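Local coordinates for periplasmic binding protein (PDB 4LJS), which probably binds a small ligand, perhaps an iron-containing chelate, in the periplasm and hands it to a membrane transporter, at residues Y40-S54 against V103-T117. Residues are numbered along the deposited sequence; the frame is centred on the assembly and turned at random.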
ATOM      1  N   TYR A  40      -9.587   0.663  22.739  1.00 48.24           N
ATOM      2  CA  TYR A  40     -10.577  -0.281  22.244  1.00 44.39           C
ATOM      3  C   TYR A  40     -10.881  -1.336  23.304  1.00 51.38           C
ATOM      4  O   TYR A  40      -9.982  -2.058  23.732  1.00 55.51           O
ATOM      5  CB  TYR A  40     -10.050  -0.961  20.985  1.00 38.81           C
ATOM      6  CG  TYR A  40      -9.769  -0.016  19.844  1.00 38.17           C
ATOM      7  CD1 TYR A  40      -8.587   0.721  19.794  1.00 37.08           C
ATOM      8  CD2 TYR A  40     -10.681   0.130  18.801  1.00 35.76           C
ATOM      9  CE1 TYR A  40      -8.329   1.587  18.738  1.00 38.93           C
ATOM     10  CE2 TYR A  40     -10.431   0.989  17.747  1.00 31.10           C
ATOM     11  CZ  TYR A  40      -9.261   1.717  17.721  1.00 39.27           C
ATOM     12  OH  TYR A  40      -9.022   2.574  16.670  1.00 39.13           O
ATOM     13  N   THR A  41     -12.141  -1.423  23.728  1.00 51.91           N
ATOM     14  CA  THR A  41     -12.543  -2.425  24.716  1.00 58.07           C
ATOM     15  C   THR A  41     -13.199  -3.651  24.071  1.00 58.59           C
ATOM     16  O   THR A  41     -13.485  -4.641  24.744  1.00 58.50           O
ATOM     17  CB  THR A  41     -13.506  -1.841  25.771  1.00 60.88           C
ATOM     18  OG1 THR A  41     -14.630  -1.239  25.112  1.00 61.91           O
ATOM     19  CG2 THR A  41     -12.795  -0.801  26.627  1.00 50.79           C
ATOM     20  N   ALA A  42     -13.438  -3.573  22.766  1.00 57.20           N
ATOM     21  CA  ALA A  42     -14.030  -4.678  22.024  1.00 50.69           C
ATOM     22  C   ALA A  42     -13.654  -4.561  20.553  1.00 45.08           C
ATOM     23  O   ALA A  42     -13.373  -3.468  20.057  1.00 48.32           O
ATOM     24  CB  ALA A  42     -15.550  -4.685  22.197  1.00 43.23           C
ATOM     25  N   VAL A  43     -13.636  -5.691  19.855  1.00 45.48           N
ATOM     26  CA  VAL A  43     -13.375  -5.698  18.420  1.00 38.66           C
ATOM     27  C   VAL A  43     -14.503  -4.939  17.720  1.00 38.81           C
ATOM     28  O   VAL A  43     -15.671  -5.213  17.963  1.00 36.51           O
ATOM     29  CB  VAL A  43     -13.285  -7.147  17.878  1.00 38.13           C
ATOM     30  CG1 VAL A  43     -13.071  -7.153  16.377  1.00 34.85           C
ATOM     31  CG2 VAL A  43     -12.168  -7.913  18.583  1.00 38.49           C
ATOM     32  N   PRO A  44     -14.155  -3.961  16.874  1.00 40.58           N
ATOM     33  CA  PRO A  44     -15.168  -3.188  16.142  1.00 41.81           C
ATOM     34  C   PRO A  44     -16.126  -4.109  15.393  1.00 42.61           C
ATOM     35  O   PRO A  44     -15.709  -5.160  14.906  1.00 40.99           O
ATOM     36  CB  PRO A  44     -14.338  -2.378  15.137  1.00 38.39           C
ATOM     37  CG  PRO A  44     -12.997  -2.251  15.767  1.00 36.95           C
ATOM     38  CD  PRO A  44     -12.784  -3.528  16.560  1.00 35.78           C
ATOM     39  N   GLU A  45     -17.395  -3.728  15.309  1.00 38.05           N
ATOM     40  CA  GLU A  45     -18.372  -4.559  14.619  1.00 41.69           C
ATOM     41  C   GLU A  45     -18.800  -3.970  13.284  1.00 40.54           C
ATOM     42  O   GLU A  45     -19.292  -4.682  12.416  1.00 46.80           O
ATOM     43  CB  GLU A  45     -19.589  -4.819  15.515  1.00 45.13           C
ATOM     44  CG  GLU A  45     -19.357  -5.983  16.462  1.00 60.46           C
ATOM     45  CD  GLU A  45     -20.359  -6.049  17.598  1.00 68.52           C
ATOM     46  OE1 GLU A  45     -21.536  -5.680  17.391  1.00 72.89           O
ATOM     47  OE2 GLU A  45     -19.958  -6.473  18.704  1.00 66.93           O
ATOM     48  N   ARG A  46     -18.605  -2.668  13.125  1.00 36.08           N
ATOM     49  CA  ARG A  46     -19.094  -1.954  11.953  1.00 31.50           C
ATOM     50  C   ARG A  46     -18.035  -0.978  11.462  1.00 34.32           C
ATOM     51  O   ARG A  46     -17.945   0.155  11.939  1.00 35.66           O
ATOM     52  CB  ARG A  46     -20.388  -1.207  12.290  1.00 32.71           C
ATOM     53  CG  ARG A  46     -21.552  -2.121  12.651  1.00 34.97           C
ATOM     54  CD  ARG A  46     -22.831  -1.334  12.909  1.00 36.84           C
ATOM     55  NE  ARG A  46     -23.251  -0.601  11.719  1.00 48.69           N
ATOM     56  CZ  ARG A  46     -23.935  -1.133  10.709  1.00 47.51           C
ATOM     57  NH1 ARG A  46     -24.263  -0.383   9.667  1.00 36.96           N
ATOM     58  NH2 ARG A  46     -24.286  -2.413  10.734  1.00 42.08           N
ATOM     59  N   VAL A  47     -17.237  -1.424  10.504  1.00 31.15           N
ATOM     60  CA  VAL A  47     -16.081  -0.659  10.062  1.00 35.40           C
ATOM     61  C   VAL A  47     -16.353   0.042   8.733  1.00 36.99           C
ATOM     62  O   VAL A  47     -16.895  -0.552   7.800  1.00 33.08           O
ATOM     63  CB  VAL A  47     -14.857  -1.580   9.917  1.00 37.00           C
ATOM     64  CG1 VAL A  47     -13.615  -0.783   9.498  1.00 33.65           C
ATOM     65  CG2 VAL A  47     -14.621  -2.337  11.216  1.00 35.73           C
ATOM     66  N   VAL A  48     -16.011   1.322   8.674  1.00 31.84           N
ATOM     67  CA  VAL A  48     -15.964   2.048   7.417  1.00 27.50           C
ATOM     68  C   VAL A  48     -14.490   2.152   7.044  1.00 33.98           C
ATOM     69  O   VAL A  48     -13.670   2.675   7.810  1.00 35.71           O
ATOM     70  CB  VAL A  48     -16.625   3.433   7.529  1.00 32.94           C
ATOM     71  CG1 VAL A  48     -16.354   4.268   6.283  1.00 33.84           C
ATOM     72  CG2 VAL A  48     -18.141   3.283   7.754  1.00 27.98           C
ATOM     73  N   ALA A  49     -14.149   1.596   5.889  1.00 34.04           N
ATOM     74  CA  ALA A  49     -12.753   1.479   5.482  1.00 29.64           C
ATOM     75  C   ALA A  49     -12.530   2.215   4.165  1.00 35.19           C
ATOM     76  O   ALA A  49     -13.149   1.892   3.141  1.00 30.45           O
ATOM     77  CB  ALA A  49     -12.358   0.010   5.362  1.00 23.82           C
HETATM   78  N   MSE A  50     -11.658   3.217   4.201  1.00 32.17           N
HETATM   79  CA  MSE A  50     -11.376   4.019   3.015  1.00 36.11           C
HETATM   80  C   MSE A  50     -10.039   3.626   2.395  1.00 35.18           C
HETATM   81  O   MSE A  50      -9.026   3.558   3.087  1.00 29.83           O
HETATM   82  CB  MSE A  50     -11.388   5.514   3.364  1.00 37.19           C
HETATM   83  CG  MSE A  50     -11.608   6.450   2.181  1.00 55.09           C
HETATM   84 SE   MSE A  50     -13.482   6.622   1.621  0.63 56.02          SE
HETATM   85  CE  MSE A  50     -14.228   5.974   3.249  1.00 26.85           C
ATOM     86  N   TRP A  51     -10.067   3.359   1.090  1.00 37.74           N
ATOM     87  CA  TRP A  51      -8.889   3.037   0.278  1.00 37.25           C
ATOM     88  C   TRP A  51      -8.359   1.619   0.475  1.00 36.07           C
ATOM     89  O   TRP A  51      -8.599   0.987   1.510  1.00 32.97           O
ATOM     90  CB  TRP A  51      -7.780   4.097   0.413  1.00 31.59           C
ATOM     91  CG  TRP A  51      -8.335   5.489   0.430  1.00 36.48           C
ATOM     92  CD1 TRP A  51      -8.172   6.430   1.414  1.00 35.38           C
ATOM     93  CD2 TRP A  51      -9.190   6.088  -0.557  1.00 33.49           C
ATOM     94  NE1 TRP A  51      -8.845   7.581   1.084  1.00 34.40           N
ATOM     95  CE2 TRP A  51      -9.480   7.398  -0.118  1.00 37.93           C
ATOM     96  CE3 TRP A  51      -9.727   5.650  -1.775  1.00 33.96           C
ATOM     97  CZ2 TRP A  51     -10.295   8.269  -0.847  1.00 35.46           C
ATOM     98  CZ3 TRP A  51     -10.530   6.516  -2.497  1.00 39.32           C
ATOM     99  CH2 TRP A  51     -10.807   7.811  -2.030  1.00 37.47           C
ATOM    100  N   GLN A  52      -7.643   1.146  -0.547  1.00 30.43           N
ATOM    101  CA  GLN A  52      -7.205  -0.246  -0.672  1.00 32.38           C
ATOM    102  C   GLN A  52      -6.522  -0.851   0.558  1.00 32.69           C
ATOM    103  O   GLN A  52      -6.881  -1.952   0.981  1.00 33.41           O
ATOM    104  CB  GLN A  52      -6.293  -0.403  -1.897  1.00 30.10           C
ATOM    105  CG  GLN A  52      -6.079  -1.846  -2.295  1.00 35.11           C
ATOM    106  CD  GLN A  52      -6.287  -2.077  -3.775  1.00 44.12           C
ATOM    107  OE1 GLN A  52      -6.256  -1.141  -4.574  1.00 48.95           O
ATOM    108  NE2 GLN A  52      -6.508  -3.332  -4.149  1.00 41.79           N
ATOM    109  N   ASN A  53      -5.537  -0.153   1.120  1.00 26.46           N
ATOM    110  CA  ASN A  53      -4.844  -0.664   2.312  1.00 27.91           C
ATOM    111  C   ASN A  53      -5.777  -0.931   3.482  1.00 29.77           C
ATOM    112  O   ASN A  53      -5.627  -1.936   4.166  1.00 31.73           O
ATOM    113  CB  ASN A  53      -3.688   0.243   2.754  1.00 33.81           C
ATOM    114  CG  ASN A  53      -4.151   1.634   3.201  1.00 33.57           C
ATOM    115  OD1 ASN A  53      -5.169   2.144   2.743  1.00 33.58           O
ATOM    116  ND2 ASN A  53      -3.380   2.254   4.086  1.00 32.42           N
ATOM    117  N   SER A  54      -6.746  -0.044   3.703  1.00 26.95           N
ATOM    118  CA  SER A  54      -7.710  -0.235   4.785  1.00 31.14           C
ATOM    119  C   SER A  54      -8.528  -1.501   4.538  1.00 37.40           C
ATOM    120  O   SER A  54      -8.671  -2.346   5.419  1.00 36.30           O
ATOM    121  CB  SER A  54      -8.651   0.967   4.900  1.00 33.33           C
ATOM    122  OG  SER A  54      -7.936   2.191   4.865  1.00 34.89           O
ATOM    123  N   VAL A 103     -22.038   8.147   5.712  1.00 32.27           N
ATOM    124  CA  VAL A 103     -21.290   7.445   6.754  1.00 26.40           C
ATOM    125  C   VAL A 103     -21.953   7.548   8.139  1.00 29.51           C
ATOM    126  O   VAL A 103     -21.929   6.588   8.908  1.00 32.94           O
ATOM    127  CB  VAL A 103     -19.823   7.879   6.784  1.00 29.46           C
ATOM    128  CG1 VAL A 103     -19.097   7.254   7.971  1.00 32.37           C
ATOM    129  CG2 VAL A 103     -19.142   7.464   5.482  1.00 27.53           C
ATOM    130  N   LEU A 104     -22.567   8.693   8.441  1.00 28.49           N
ATOM    131  CA  LEU A 104     -23.366   8.823   9.655  1.00 31.61           C
ATOM    132  C   LEU A 104     -24.482   7.767   9.697  1.00 34.32           C
ATOM    133  O   LEU A 104     -24.695   7.126  10.723  1.00 40.56           O
ATOM    134  CB  LEU A 104     -23.952  10.238   9.782  1.00 29.88           C
ATOM    135  CG  LEU A 104     -22.976  11.324  10.276  1.00 34.81           C
ATOM    136  CD1 LEU A 104     -23.548  12.731  10.088  1.00 27.69           C
ATOM    137  CD2 LEU A 104     -22.593  11.095  11.733  1.00 35.31           C
HETATM  138  N   MSE A 105     -25.173   7.594   8.573  0.51 32.49           N
HETATM  139  CA  MSE A 105     -26.269   6.631   8.460  0.51 38.55           C
HETATM  140  C   MSE A 105     -25.808   5.201   8.740  0.51 41.06           C
HETATM  141  O   MSE A 105     -26.563   4.389   9.275  0.51 44.17           O
HETATM  142  CB  MSE A 105     -26.921   6.719   7.070  0.51 35.90           C
HETATM  143  CG  MSE A 105     -27.909   5.595   6.735  0.51 39.29           C
HETATM  144 SE   MSE A 105     -27.102   4.001   5.913  0.51 61.74          SE
HETATM  145  CE  MSE A 105     -26.368   4.837   4.302  0.51 36.70           C
HETATM  146  N   MSE A 106     -24.562   4.907   8.377  1.00 37.55           N
HETATM  147  CA  MSE A 106     -23.998   3.573   8.537  1.00 41.32           C
HETATM  148  C   MSE A 106     -23.659   3.251   9.985  1.00 41.11           C
HETATM  149  O   MSE A 106     -23.532   2.080  10.344  1.00 35.07           O
HETATM  150  CB  MSE A 106     -22.723   3.449   7.705  1.00 41.75           C
HETATM  151  CG  MSE A 106     -22.953   3.457   6.223  1.00 42.89           C
HETATM  152 SE   MSE A 106     -21.264   3.500   5.263  0.56 38.24          SE
HETATM  153  CE  MSE A 106     -21.994   4.018   3.525  1.00 33.75           C
ATOM    154  N   LYS A 107     -23.470   4.297  10.790  1.00 41.40           N
ATOM    155  CA  LYS A 107     -23.127   4.162  12.206  1.00 42.95           C
ATOM    156  C   LYS A 107     -21.912   3.268  12.435  1.00 34.47           C
ATOM    157  O   LYS A 107     -22.025   2.192  13.029  1.00 40.26           O
ATOM    158  CB  LYS A 107     -24.331   3.645  13.014  1.00 47.74           C
ATOM    159  CG  LYS A 107     -25.488   4.621  13.057  1.00 58.35           C
ATOM    160  CD  LYS A 107     -26.604   4.151  13.979  1.00 60.88           C
ATOM    161  CE  LYS A 107     -26.157   4.124  15.431  1.00 61.16           C
ATOM    162  NZ  LYS A 107     -27.337   4.092  16.344  1.00 73.02           N
ATOM    163  N   PRO A 108     -20.743   3.705  11.956  1.00 43.94           N
ATOM    164  CA  PRO A 108     -19.550   2.884  12.163  1.00 45.06           C
ATOM    165  C   PRO A 108     -19.108   2.949  13.622  1.00 46.65           C
ATOM    166  O   PRO A 108     -19.450   3.904  14.327  1.00 40.90           O
ATOM    167  CB  PRO A 108     -18.509   3.580  11.291  1.00 36.47           C
ATOM    168  CG  PRO A 108     -18.919   5.030  11.341  1.00 38.15           C
ATOM    169  CD  PRO A 108     -20.424   4.996  11.313  1.00 39.36           C
ATOM    170  N   ASP A 109     -18.366   1.945  14.072  1.00 36.16           N
ATOM    171  CA  ASP A 109     -17.721   2.039  15.369  1.00 36.68           C
ATOM    172  C   ASP A 109     -16.200   2.150  15.191  1.00 40.34           C
ATOM    173  O   ASP A 109     -15.471   2.429  16.136  1.00 41.79           O
ATOM    174  CB  ASP A 109     -18.149   0.894  16.323  1.00 40.96           C
ATOM    175  CG  ASP A 109     -17.839  -0.496  15.782  1.00 42.86           C
ATOM    176  OD1 ASP A 109     -17.203  -0.615  14.710  1.00 44.09           O
ATOM    177  OD2 ASP A 109     -18.228  -1.480  16.451  1.00 50.87           O
ATOM    178  N   LEU A 110     -15.737   1.948  13.963  1.00 39.70           N
ATOM    179  CA  LEU A 110     -14.352   2.228  13.604  1.00 32.12           C
ATOM    180  C   LEU A 110     -14.296   2.739  12.175  1.00 30.60           C
ATOM    181  O   LEU A 110     -14.916   2.161  11.273  1.00 28.55           O
ATOM    182  CB  LEU A 110     -13.465   0.983  13.755  1.00 30.72           C
ATOM    183  CG  LEU A 110     -12.047   1.078  13.163  1.00 30.68           C
ATOM    184  CD1 LEU A 110     -11.169   2.130  13.860  1.00 27.39           C
ATOM    185  CD2 LEU A 110     -11.348  -0.278  13.157  1.00 31.48           C
ATOM    186  N   LEU A 111     -13.575   3.836  11.976  1.00 30.30           N
ATOM    187  CA  LEU A 111     -13.289   4.320  10.627  1.00 34.01           C
ATOM    188  C   LEU A 111     -11.785   4.244  10.394  1.00 33.11           C
ATOM    189  O   LEU A 111     -10.997   4.718  11.217  1.00 34.05           O
ATOM    190  CB  LEU A 111     -13.802   5.750  10.406  1.00 26.07           C
ATOM    191  CG  LEU A 111     -15.297   5.987  10.670  1.00 27.50           C
ATOM    192  CD1 LEU A 111     -15.521   6.374  12.118  1.00 21.22           C
ATOM    193  CD2 LEU A 111     -15.874   7.038   9.729  1.00 26.66           C
ATOM    194  N   VAL A 112     -11.395   3.624   9.285  1.00 32.42           N
ATOM    195  CA  VAL A 112      -9.984   3.482   8.947  1.00 29.87           C
ATOM    196  C   VAL A 112      -9.709   4.196   7.629  1.00 35.43           C
ATOM    197  O   VAL A 112     -10.364   3.937   6.616  1.00 35.03           O
ATOM    198  CB  VAL A 112      -9.587   2.003   8.823  1.00 31.55           C
ATOM    199  CG1 VAL A 112      -8.091   1.875   8.518  1.00 27.14           C
ATOM    200  CG2 VAL A 112      -9.962   1.233  10.091  1.00 29.44           C
ATOM    201  N   GLY A 113      -8.753   5.112   7.637  1.00 32.92           N
ATOM    202  CA  GLY A 113      -8.450   5.836   6.419  1.00 30.11           C
ATOM    203  C   GLY A 113      -7.114   6.544   6.420  1.00 31.15           C
ATOM    204  O   GLY A 113      -6.164   6.128   7.087  1.00 33.19           O
ATOM    205  N   TRP A 114      -7.058   7.628   5.656  1.00 30.14           N
ATOM    206  CA  TRP A 114      -5.854   8.417   5.501  1.00 33.95           C
ATOM    207  C   TRP A 114      -6.000   9.752   6.224  1.00 36.52           C
ATOM    208  O   TRP A 114      -7.089  10.099   6.700  1.00 31.53           O
ATOM    209  CB  TRP A 114      -5.570   8.650   4.014  1.00 29.68           C
ATOM    210  CG  TRP A 114      -5.206   7.407   3.269  1.00 32.87           C
ATOM    211  CD1 TRP A 114      -5.254   6.128   3.740  1.00 29.35           C
ATOM    212  CD2 TRP A 114      -4.727   7.319   1.913  1.00 35.66           C
ATOM    213  NE1 TRP A 114      -4.839   5.251   2.769  1.00 31.18           N
ATOM    214  CE2 TRP A 114      -4.509   5.953   1.639  1.00 32.47           C
ATOM    215  CE3 TRP A 114      -4.454   8.262   0.914  1.00 29.87           C
ATOM    216  CZ2 TRP A 114      -4.037   5.504   0.402  1.00 33.88           C
ATOM    217  CZ3 TRP A 114      -3.991   7.816  -0.314  1.00 37.45           C
ATOM    218  CH2 TRP A 114      -3.786   6.445  -0.559  1.00 40.81           C
ATOM    219  N   LYS A 115      -4.899  10.494   6.302  1.00 34.32           N
ATOM    220  CA  LYS A 115      -4.896  11.818   6.926  1.00 33.98           C
ATOM    221  C   LYS A 115      -6.008  12.714   6.372  1.00 38.81           C
ATOM    222  O   LYS A 115      -6.720  13.371   7.131  1.00 41.76           O
ATOM    223  CB  LYS A 115      -3.529  12.489   6.736  1.00 27.93           C
ATOM    224  CG  LYS A 115      -3.487  14.000   7.011  1.00 33.06           C
ATOM    225  CD  LYS A 115      -2.105  14.559   6.668  1.00 47.41           C
ATOM    226  CE  LYS A 115      -2.182  15.727   5.694  1.00 60.29           C
ATOM    227  NZ  LYS A 115      -0.862  15.988   5.035  1.00 67.65           N
ATOM    228  N   SER A 116      -6.165  12.718   5.051  1.00 36.47           N
ATOM    229  CA  SER A 116      -7.158  13.567   4.392  1.00 41.17           C
ATOM    230  C   SER A 116      -8.601  13.102   4.595  1.00 36.37           C
ATOM    231  O   SER A 116      -9.536  13.853   4.336  1.00 35.64           O
ATOM    232  CB  SER A 116      -6.869  13.652   2.891  1.00 41.71           C
ATOM    233  OG  SER A 116      -7.067  12.380   2.284  1.00 47.85           O
ATOM    234  N   THR A 117      -8.787  11.866   5.039  1.00 34.64           N
ATOM    235  CA  THR A 117     -10.137  11.331   5.207  1.00 33.61           C
ATOM    236  C   THR A 117     -10.889  12.001   6.360  1.00 37.45           C
ATOM    237  O   THR A 117     -12.114  12.136   6.323  1.00 38.77           O
ATOM    238  CB  THR A 117     -10.119   9.809   5.472  1.00 31.84           C
ATOM    239  OG1 THR A 117      -9.276   9.154   4.518  1.00 32.37           O
ATOM    240  CG2 THR A 117     -11.524   9.226   5.385  1.00 27.75           C
TER
HETATM  241  O   HOH W   1      -9.137  10.493   2.155  1.00 42.30           O
HETATM  242  O   HOH W   2      -5.838   3.327   6.007  1.00 31.37           O
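W51 presents the edge of its indole to one face of W114, CD1 lying 3.5 Å above that ring plane and offset toward the rim. The five-membered rings, tilted 51° apart, form an edge-to-face pair. At the in-plane edge of W114, NE1 donates to N53 OD1 (3.1 Å); M50 CG lies against one face of W51, and a water in plane at the edge of W51 accepts from its NE1. Both tryptophans lie at the C-terminal ends of neighbouring parallel strands, 47-50 and 110-113, in the four-stranded sheet of order 2-1-3-4, as in one Rossmann-like lobe of a periplasmic binding protein. The strand axes approach to 4.8 Å, and the ladder V48 N to L110 O, V112 N to V48 O and M50 N to V112 O documents the register. On one face of the sheet, V48 CG2 packs on P108 CB (3.6 Å); on the other, L110 CD2 meets P44 CG.

Before the strands, the D109 carboxylate accepts from two successive backbone amides: OD2 takes E45 N through its syn lone pair (2.7 Å), while OD1 receives R46 N from above its plane. With chi1 at 59°, D109 CG sits between backbone N and carbonyl carbon, turning both oxygens toward these amides. Were W114 replaced by an alanine, W51 CD1 would probably lose the face it rests on and N53 OD1 its indole donor. A glycerol, probably from the crystallisation liquor, lies near W114 and may mark a pocket. R46 grips the M106 carbonyl, at the end of helix 100-106, side-on, NE and NH1 both bonding O within the guanidinium plane, NH1 at 2.7 Å.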